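Local coordinates for protein sorbitol dehydrogenase (Gluconobacter oxydans, PDB 5ITG) that probably oxidises D-sorbitol to L-sorbose with a nicotinamide cofactor, acting as a member of the mannitol dehydrogenase family of oxidoreductases, at residues R391-K396 with R456-S461; M1-T6 with D79-L84; G133-N138 with N196-A201. All blocks are in the same frame, centred on the assembly; numbering follows the deposited sequence.

Interaction 1. Residues R391-K396 with R456-S461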
loop_
_atom_site.group_PDB
_atom_site.type_symbol
_atom_site.label_atom_id
_atom_site.label_comp_id
_atom_site.label_asym_id
_atom_site.label_seq_id
_atom_site.Cartn_x
_atom_site.Cartn_y
_atom_site.Cartn_z
ATOM N N ARG A 391 15.455 -11.740 -17.108
ATOM C CA ARG A 391 15.021 -11.676 -18.505
ATOM C C ARG A 391 16.094 -11.136 -19.439
ATOM O O ARG A 391 16.303 -11.677 -20.525
ATOM C CB ARG A 391 13.753 -10.819 -18.636
ATOM C CG ARG A 391 12.514 -11.502 -18.117
ATOM C CD ARG A 391 12.169 -12.719 -18.963
ATOM N NE ARG A 391 11.349 -12.375 -20.119
ATOM C CZ ARG A 391 10.119 -11.875 -20.031
ATOM N NH1 ARG A 391 9.573 -11.661 -18.835
ATOM N NH2 ARG A 391 9.430 -11.605 -21.132
ATOM N N ALA A 392 16.776 -10.073 -19.017
ATOM C CA ALA A 392 17.827 -9.472 -19.833
ATOM C C ALA A 392 18.940 -10.474 -20.084
ATOM O O ALA A 392 19.450 -10.570 -21.196
ATOM C CB ALA A 392 18.391 -8.239 -19.149
ATOM N N ILE A 393 19.315 -11.217 -19.046
ATOM C CA ILE A 393 20.370 -12.229 -19.170
ATOM C C ILE A 393 19.895 -13.423 -19.993
ATOM O O ILE A 393 20.608 -13.908 -20.864
ATOM C CB ILE A 393 20.818 -12.764 -17.787
ATOM C CG1 ILE A 393 21.427 -11.635 -16.953
ATOM C CG2 ILE A 393 21.806 -13.914 -17.975
ATOM C CD1 ILE A 393 21.915 -12.080 -15.582
ATOM N N GLU A 394 18.687 -13.895 -19.701
ATOM C CA GLU A 394 18.119 -15.043 -20.401
ATOM C C GLU A 394 17.908 -14.779 -21.890
ATOM O O GLU A 394 18.239 -15.620 -22.729
ATOM C CB GLU A 394 16.784 -15.443 -19.765
ATOM C CG GLU A 394 16.889 -15.923 -18.321
ATOM C CD GLU A 394 15.534 -16.017 -17.634
ATOM O OE1 GLU A 394 14.558 -15.424 -18.155
ATOM O OE2 GLU A 394 15.449 -16.665 -16.566
ATOM N N ASP A 395 17.364 -13.613 -22.220
ATOM C CA ASP A 395 17.108 -13.275 -23.618
ATOM C C ASP A 395 18.271 -12.569 -24.301
ATOM O O ASP A 395 18.144 -12.112 -25.436
ATOM C CB ASP A 395 15.847 -12.416 -23.733
ATOM C CG ASP A 395 14.625 -13.109 -23.177
ATOM O OD1 ASP A 395 14.548 -14.352 -23.289
ATOM O OD2 ASP A 395 13.739 -12.412 -22.635
ATOM N N LYS A 396 19.397 -12.477 -23.606
ATOM C CA LYS A 396 20.593 -11.844 -24.153
ATOM C C LYS A 396 20.340 -10.423 -24.647
ATOM O O LYS A 396 20.665 -10.076 -25.785
ATOM C CB LYS A 396 21.151 -12.717 -25.284
ATOM C CG LYS A 396 21.447 -14.151 -24.826
ATOM C CD LYS A 396 21.743 -15.104 -25.979
ATOM C CE LYS A 396 22.076 -16.499 -25.451
ATOM N NZ LYS A 396 22.262 -17.514 -26.530
ATOM N N ARG A 456 21.752 -14.965 -9.447
ATOM C CA ARG A 456 23.087 -15.545 -9.347
ATOM C C ARG A 456 23.239 -16.925 -9.998
ATOM O O ARG A 456 24.347 -17.317 -10.357
ATOM C CB ARG A 456 23.511 -15.600 -7.877
ATOM C CG ARG A 456 25.016 -15.593 -7.672
ATOM C CD ARG A 456 25.379 -15.605 -6.196
ATOM N NE ARG A 456 25.056 -14.355 -5.507
ATOM C CZ ARG A 456 25.675 -13.194 -5.716
ATOM N NH1 ARG A 456 26.656 -13.107 -6.601
ATOM N NH2 ARG A 456 25.324 -12.121 -5.020
ATOM N N ASP A 457 22.139 -17.654 -10.168
ATOM C CA ASP A 457 22.210 -18.979 -10.782
ATOM C C ASP A 457 22.528 -18.910 -12.275
ATOM O O ASP A 457 23.044 -19.864 -12.860
ATOM C CB ASP A 457 20.904 -19.751 -10.556
ATOM C CG ASP A 457 19.679 -18.977 -11.003
ATOM O OD1 ASP A 457 19.426 -17.887 -10.448
ATOM O OD2 ASP A 457 18.968 -19.464 -11.906
ATOM N N LEU A 458 22.223 -17.770 -12.886
ATOM C CA LEU A 458 22.483 -17.559 -14.305
ATOM C C LEU A 458 23.941 -17.154 -14.517
ATOM O O LEU A 458 24.685 -16.943 -13.559
ATOM C CB LEU A 458 21.569 -16.452 -14.837
ATOM C CG LEU A 458 20.070 -16.704 -14.672
ATOM C CD1 LEU A 458 19.295 -15.441 -15.016
ATOM C CD2 LEU A 458 19.649 -17.866 -15.564
ATOM N N ASP A 459 24.352 -17.049 -15.777
ATOM C CA ASP A 459 25.716 -16.636 -16.080
ATOM C C ASP A 459 25.793 -15.116 -15.998
ATOM O O ASP A 459 25.501 -14.418 -16.962
ATOM C CB ASP A 459 26.131 -17.106 -17.475
ATOM C CG ASP A 459 27.437 -16.473 -17.934
ATOM O OD1 ASP A 459 28.366 -16.349 -17.106
ATOM O OD2 ASP A 459 27.531 -16.105 -19.124
ATOM N N THR A 460 26.193 -14.620 -14.834
ATOM C CA THR A 460 26.298 -13.187 -14.585
ATOM C C THR A 460 27.655 -12.587 -14.960
ATOM O O THR A 460 27.971 -11.461 -14.567
ATOM C CB THR A 460 26.035 -12.890 -13.096
ATOM O OG1 THR A 460 27.098 -13.438 -12.307
ATOM C CG2 THR A 460 24.719 -13.530 -12.649
ATOM N N SER A 461 28.453 -13.333 -15.720
ATOM C CA SER A 461 29.778 -12.871 -16.131
ATOM C C SER A 461 29.795 -11.501 -16.809
ATOM O O SER A 461 30.502 -10.591 -16.370
ATOM C CB SER A 461 30.421 -13.896 -17.070
ATOM O OG SER A 461 30.544 -15.152 -16.426
#

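Interaction 2. Residues M1-T6 with D79-L84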
loop_
_atom_site.group_PDB
_atom_site.type_symbol
_atom_site.label_atom_id
_atom_site.label_comp_id
_atom_site.label_asym_id
_atom_site.label_seq_id
_atom_site.Cartn_x
_atom_site.Cartn_y
_atom_site.Cartn_z
HETATM N N MSE A 1 -15.747 26.917 8.983
HETATM C CA MSE A 1 -16.935 26.350 9.684
HETATM C C MSE A 1 -16.684 24.899 10.078
HETATM O O MSE A 1 -15.952 24.180 9.399
HETATM C CB MSE A 1 -18.170 26.428 8.782
HETATM C CG MSE A 1 -18.153 25.465 7.608
HETATM SE SE MSE A 1 -19.678 25.695 6.445
HETATM C CE MSE A 1 -21.068 25.064 7.628
ATOM N N ILE A 2 -17.294 24.472 11.177
ATOM C CA ILE A 2 -17.129 23.104 11.646
ATOM C C ILE A 2 -17.868 22.142 10.718
ATOM O O ILE A 2 -18.815 22.530 10.035
ATOM C CB ILE A 2 -17.664 22.938 13.084
ATOM C CG1 ILE A 2 -17.040 23.997 13.997
ATOM C CG2 ILE A 2 -17.320 21.548 13.608
ATOM C CD1 ILE A 2 -17.492 23.909 15.441
ATOM N N THR A 3 -17.427 20.888 10.691
ATOM C CA THR A 3 -18.049 19.884 9.837
ATOM C C THR A 3 -19.133 19.106 10.571
ATOM O O THR A 3 -18.857 18.395 11.534
ATOM C CB THR A 3 -17.007 18.880 9.301
ATOM O OG1 THR A 3 -15.987 19.582 8.579
ATOM C CG2 THR A 3 -17.670 17.872 8.372
ATOM N N ARG A 4 -20.368 19.249 10.105
ATOM C CA ARG A 4 -21.502 18.555 10.701
ATOM C C ARG A 4 -22.533 18.173 9.647
ATOM O O ARG A 4 -22.561 18.735 8.555
ATOM C CB ARG A 4 -22.158 19.424 11.780
ATOM C CG ARG A 4 -21.459 19.350 13.134
ATOM C CD ARG A 4 -22.221 20.127 14.201
ATOM N NE ARG A 4 -21.927 21.557 14.176
ATOM C CZ ARG A 4 -20.811 22.100 14.656
ATOM N NH1 ARG A 4 -19.879 21.331 15.205
ATOM N NH2 ARG A 4 -20.627 23.412 14.590
ATOM N N GLU A 5 -23.380 17.209 9.987
ATOM C CA GLU A 5 -24.414 16.736 9.076
ATOM C C GLU A 5 -25.318 17.873 8.607
ATOM O O GLU A 5 -25.684 17.942 7.436
ATOM C CB GLU A 5 -25.250 15.656 9.769
ATOM C CG GLU A 5 -26.265 14.967 8.876
ATOM C CD GLU A 5 -26.963 13.816 9.582
ATOM O OE1 GLU A 5 -27.618 14.064 10.618
ATOM O OE2 GLU A 5 -26.853 12.665 9.103
ATOM N N THR A 6 -25.666 18.768 9.525
ATOM C CA THR A 6 -26.540 19.891 9.206
ATOM C C THR A 6 -25.770 21.051 8.587
ATOM O O THR A 6 -26.280 21.749 7.710
ATOM C CB THR A 6 -27.262 20.403 10.471
ATOM O OG1 THR A 6 -27.776 19.290 11.215
ATOM C CG2 THR A 6 -28.420 21.315 10.089
ATOM N N ASP A 79 -20.383 13.694 12.839
ATOM C CA ASP A 79 -21.292 12.779 12.154
ATOM C C ASP A 79 -20.507 11.862 11.220
ATOM O O ASP A 79 -21.005 11.452 10.169
ATOM C CB ASP A 79 -22.348 13.558 11.357
ATOM C CG ASP A 79 -23.367 14.245 12.251
ATOM O OD1 ASP A 79 -24.056 13.538 13.014
ATOM O OD2 ASP A 79 -23.480 15.489 12.192
ATOM N N CYS A 80 -19.280 11.549 11.636
ATOM C CA CYS A 80 -18.362 10.692 10.891
ATOM C C CYS A 80 -17.911 11.284 9.560
ATOM O O CYS A 80 -17.254 10.609 8.765
ATOM C CB CYS A 80 -18.978 9.308 10.679
ATOM S SG CYS A 80 -19.015 8.306 12.194
ATOM N N LEU A 81 -18.260 12.546 9.325
ATOM C CA LEU A 81 -17.870 13.247 8.102
ATOM C C LEU A 81 -16.449 13.785 8.262
ATOM O O LEU A 81 -16.048 14.178 9.356
ATOM C CB LEU A 81 -18.803 14.434 7.842
ATOM C CG LEU A 81 -20.288 14.208 7.551
ATOM C CD1 LEU A 81 -21.030 15.524 7.751
ATOM C CD2 LEU A 81 -20.483 13.688 6.134
ATOM N N TYR A 82 -15.691 13.803 7.172
ATOM C CA TYR A 82 -14.325 14.321 7.203
ATOM C C TYR A 82 -13.963 14.871 5.833
ATOM O O TYR A 82 -14.608 14.544 4.834
ATOM C CB TYR A 82 -13.324 13.233 7.611
ATOM C CG TYR A 82 -13.293 12.042 6.690
ATOM C CD1 TYR A 82 -14.203 10.998 6.838
ATOM C CD2 TYR A 82 -12.365 11.966 5.653
ATOM C CE1 TYR A 82 -14.192 9.900 5.973
ATOM C CE2 TYR A 82 -12.345 10.878 4.784
ATOM C CZ TYR A 82 -13.261 9.848 4.950
ATOM O OH TYR A 82 -13.249 8.773 4.091
ATOM N N SER A 83 -12.943 15.717 5.778
ATOM C CA SER A 83 -12.548 16.295 4.503
ATOM C C SER A 83 -11.328 15.610 3.915
ATOM O O SER A 83 -10.395 15.238 4.624
ATOM C CB SER A 83 -12.264 17.790 4.646
ATOM O OG SER A 83 -11.109 18.017 5.426
ATOM N N LEU A 84 -11.351 15.448 2.603
ATOM C CA LEU A 84 -10.250 14.825 1.899
ATOM C C LEU A 84 -9.757 15.771 0.828
ATOM O O LEU A 84 -10.490 16.102 -0.103
ATOM C CB LEU A 84 -10.689 13.507 1.250
ATOM C CG LEU A 84 -9.656 12.877 0.302
ATOM C CD1 LEU A 84 -8.354 12.623 1.052
ATOM C CD2 LEU A 84 -10.206 11.572 -0.274
#

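Interaction 3. Residues G133-N138 with N196-A201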
loop_
_atom_site.group_PDB
_atom_site.type_symbol
_atom_site.label_atom_id
_atom_site.label_comp_id
_atom_site.label_asym_id
_atom_site.label_seq_id
_atom_site.Cartn_x
_atom_site.Cartn_y
_atom_site.Cartn_z
ATOM N N GLY A 133 1.490 -6.818 10.066
ATOM C CA GLY A 133 1.608 -7.405 11.389
ATOM C C GLY A 133 0.255 -7.759 11.969
ATOM O O GLY A 133 0.133 -8.661 12.805
ATOM N N GLY A 134 -0.772 -7.049 11.511
ATOM C CA GLY A 134 -2.116 -7.289 11.996
ATOM C C GLY A 134 -2.694 -8.647 11.643
ATOM O O GLY A 134 -3.653 -9.078 12.272
ATOM N N TYR A 135 -2.129 -9.327 10.648
ATOM C CA TYR A 135 -2.653 -10.633 10.257
ATOM C C TYR A 135 -2.137 -11.786 11.122
ATOM O O TYR A 135 -2.531 -12.939 10.943
ATOM C CB TYR A 135 -2.386 -10.892 8.767
ATOM C CG TYR A 135 -3.190 -9.970 7.863
ATOM C CD1 TYR A 135 -2.703 -8.711 7.508
ATOM C CD2 TYR A 135 -4.477 -10.317 7.445
ATOM C CE1 TYR A 135 -3.479 -7.817 6.771
ATOM C CE2 TYR A 135 -5.269 -9.426 6.707
ATOM C CZ TYR A 135 -4.764 -8.175 6.378
ATOM O OH TYR A 135 -5.560 -7.266 5.704
ATOM N N ASN A 136 -1.260 -11.465 12.068
ATOM C CA ASN A 136 -0.742 -12.461 13.002
ATOM C C ASN A 136 -0.129 -13.699 12.359
ATOM O O ASN A 136 -0.396 -14.824 12.787
ATOM C CB ASN A 136 -1.866 -12.874 13.967
ATOM C CG ASN A 136 -1.407 -13.875 15.022
ATOM O OD1 ASN A 136 -0.372 -13.695 15.659
ATOM N ND2 ASN A 136 -2.190 -14.927 15.217
ATOM N N ILE A 137 0.679 -13.495 11.320
ATOM C CA ILE A 137 1.354 -14.607 10.659
ATOM C C ILE A 137 2.776 -14.665 11.223
ATOM O O ILE A 137 3.531 -13.704 11.102
ATOM C CB ILE A 137 1.455 -14.404 9.130
ATOM C CG1 ILE A 137 0.060 -14.295 8.516
ATOM C CG2 ILE A 137 2.236 -15.548 8.508
ATOM C CD1 ILE A 137 -0.852 -15.468 8.810
ATOM N N ASN A 138 3.133 -15.784 11.845
ATOM C CA ASN A 138 4.469 -15.941 12.411
ATOM C C ASN A 138 5.497 -15.830 11.286
ATOM O O ASN A 138 5.391 -16.508 10.266
ATOM C CB ASN A 138 4.577 -17.291 13.125
ATOM C CG ASN A 138 5.942 -17.520 13.750
ATOM O OD1 ASN A 138 6.932 -17.706 13.051
ATOM N ND2 ASN A 138 5.995 -17.502 15.076
ATOM N N ASN A 196 -4.951 -13.844 -0.011
ATOM C CA ASN A 196 -4.422 -15.130 0.417
ATOM C C ASN A 196 -3.930 -15.017 1.859
ATOM O O ASN A 196 -4.047 -15.960 2.638
ATOM C CB ASN A 196 -3.274 -15.574 -0.491
ATOM C CG ASN A 196 -3.736 -15.903 -1.904
ATOM O OD1 ASN A 196 -4.924 -15.853 -2.213
ATOM N ND2 ASN A 196 -2.791 -16.252 -2.762
ATOM N N VAL A 197 -3.377 -13.859 2.207
ATOM C CA VAL A 197 -2.895 -13.631 3.568
ATOM C C VAL A 197 -4.091 -13.667 4.516
ATOM O O VAL A 197 -4.071 -14.362 5.532
ATOM C CB VAL A 197 -2.191 -12.262 3.697
ATOM C CG1 VAL A 197 -1.860 -11.979 5.161
ATOM C CG2 VAL A 197 -0.915 -12.258 2.850
ATOM N N ALA A 198 -5.131 -12.912 4.174
ATOM C CA ALA A 198 -6.346 -12.864 4.971
ATOM C C ALA A 198 -6.943 -14.274 5.128
ATOM O O ALA A 198 -7.326 -14.677 6.230
ATOM C CB ALA A 198 -7.355 -11.939 4.308
ATOM N N ARG A 199 -7.006 -15.020 4.028
ATOM C CA ARG A 199 -7.552 -16.374 4.054
ATOM C C ARG A 199 -6.793 -17.258 5.045
ATOM O O ARG A 199 -7.402 -17.999 5.822
ATOM C CB ARG A 199 -7.508 -16.993 2.653
ATOM C CG ARG A 199 -8.019 -18.428 2.591
ATOM C CD ARG A 199 -8.166 -18.911 1.156
ATOM N NE ARG A 199 -6.890 -18.916 0.451
ATOM C CZ ARG A 199 -6.748 -19.154 -0.851
ATOM N NH1 ARG A 199 -7.810 -19.409 -1.607
ATOM N NH2 ARG A 199 -5.540 -19.137 -1.397
ATOM N N LYS A 200 -5.467 -17.168 5.028
ATOM C CA LYS A 200 -4.634 -17.958 5.931
ATOM C C LYS A 200 -4.904 -17.612 7.398
ATOM O O LYS A 200 -5.005 -18.495 8.252
ATOM C CB LYS A 200 -3.152 -17.720 5.626
ATOM C CG LYS A 200 -2.204 -18.436 6.582
ATOM C CD LYS A 200 -0.761 -18.022 6.356
ATOM C CE LYS A 200 -0.260 -18.452 4.989
ATOM N NZ LYS A 200 1.147 -17.997 4.776
ATOM N N ALA A 201 -5.021 -16.323 7.685
ATOM C CA ALA A 201 -5.257 -15.860 9.048
ATOM C C ALA A 201 -6.647 -16.227 9.564
ATOM O O ALA A 201 -6.785 -16.819 10.638
ATOM C CB ALA A 201 -5.050 -14.353 9.120
#

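Interaction 1. Residues R391-K396 with R456-S461
A small apolar surface contact, built on Ile393 and Leu458, joins the last turn of helix 377-394 to the loop that leads into helix 461-477. The two backbones come nearest at this pair, with CA atoms 7.5 Å apart. CG2 of Ile393 does most of the touching: it meets CB of Leu458 at 4.0 Å and lies 3.9 Å from the carbonyl O of Asp459. It reaches the loop because this methyl stands opposite the backbone N, while the longer CG1 branch (chi1 -63°) runs beside that N and carries CD1 to within 4.3 Å of Thr460 CG2. From the loop side, Leu458 slants across the helix end and sets its CD1 4.1 Å from both Ile393 CB and Glu394 CG, so the methylene part of the glutamate borders the apolar patch. Just beyond, the helix closes in a Schellman motif, with Lys396 at positive phi as its C-prime residue and a weak hydrogen bond from Lys396 N to Ile393 O. Both pieces belong to the helical C-terminal part of this mannitol dehydrogenase-type chain. The loop has its own brace: Asp459 OD1 takes the hydroxyl of Ser461 on its syn lone pair, OG to OD1 2.6 Å, where helix 461-477 begins. Thr460 OG1 hydrogen-bonds to Asp464 in that helix, and a salt bridge from Asp457 to Arg390 ties the loop again to helix 377-394.

Interaction 2. Residues M1-T6 with D79-L84
Thr3 and Leu81 make the close-packed, buried half of this contact, and Glu5 with Asp79 the polar, more exposed half. On the packed side, Thr3 CG2 comes in at a slant against Leu81 CB, 3.7 Å away. That methyl lies opposite the backbone N of Thr3 (chi1 -58°), which turns it onto the leucine. Leu81 in turn lays its CD1 against the face of the Arg4-Glu5 peptide, 3.6 Å from Arg4 C and 3.7 Å from Glu5 N, so one methyl group packs against the main chain of the N-terminal segment. Both residues are buried; Lys8, and Val97 and Arg102 of strand 93-106, also touch Leu81. This is where the N-terminal arm lies across the turn between helix 66-77 and strand 82-87 in the Rossmann domain. The helix ends in a Schellman motif whose C-prime residue is Asp79, at positive phi, and the turn then passes into the strand.

Toward the more exposed end, the amide of Glu5 donates to the carboxylate of Asp79, N to OD2 2.8 Å with an N-H...O angle of 157°. The donor meets OD2 on its anti side, 29° out of the carboxylate plane. The oxygen also sits close to the side chain of Glu5, 3.0 Å from its CB. The two carboxylates come near each other as well: Glu5 OE1 and Asp79 OD1 are 4.3 Å apart, a like-charge approach that might raise the proton affinity of either group.

Interaction 3. Residues G133-N138 with N196-A201
The side chains of Tyr135 and Val197 cross at about a right angle, and this pair sets the geometry of the contact between loop 133-138 and helix 194-209. Val197 sends in one branch, CG1, which approaches the ring obliquely near its root: it is 3.6 Å from Tyr135 CG and 3.8 Å from Tyr135 CB. With chi1 at 173°, CG1 stands opposite the backbone N of the valine and points at the tyrosine. Farther along the ring, Ala198 CA also comes in obliquely, 4.0 Å from Tyr135 CE2, with its CB close by. Ala201, one turn on from Val197, sits at the edge of the ring, near its plane; its CB packs 3.4 Å from the carbonyl O of Tyr135, and here the helix lies close against the loop backbone.

A second crossing, again nearly square, pairs Ile137 with Lys200. The lysine uses its aliphatic stem: its CD lies 3.5 Å from Ile137 CD1, and its CG touches the same methyl. A bend at chi3 (-65°) then turns the chain on toward its ammonium end, where NZ hydrogen-bonds to the carbonyl O of Gly142. Ile137 CD1 also brushes Ala201 CB at 4.4 Å, linking the two crossings.

The tyrosine hydroxyl hydrogen-bonds to Ser187, at the end of strand 184-187, and to Asp189 just after it. Phe165 of helix 164-177 packs on Ala201 and Asn136, so helix 164-177 packs where the loop after strand 125-128 meets helix 194-209.

Along the chain the contacts open and close one after another: interaction 2, then interaction 3, then interaction 1. Interactions 2 and 3 share the Rossmann domain and its large mixed sheet, the former near the start of strand 82-87, the latter beyond the ends of the neighbouring strands 125-128 and 184-187; their centres are 34 Å apart. Interaction 1 belongs to the helical C-terminal domain, its centre 35 Å from that of interaction 3 and 57 Å from that of interaction 2, on the opposite side of the chain's centre from the latter. None touches another. Each ties a loop or terminal arm to its own part of this two-domain dehydrogenase, and none bridges the domains.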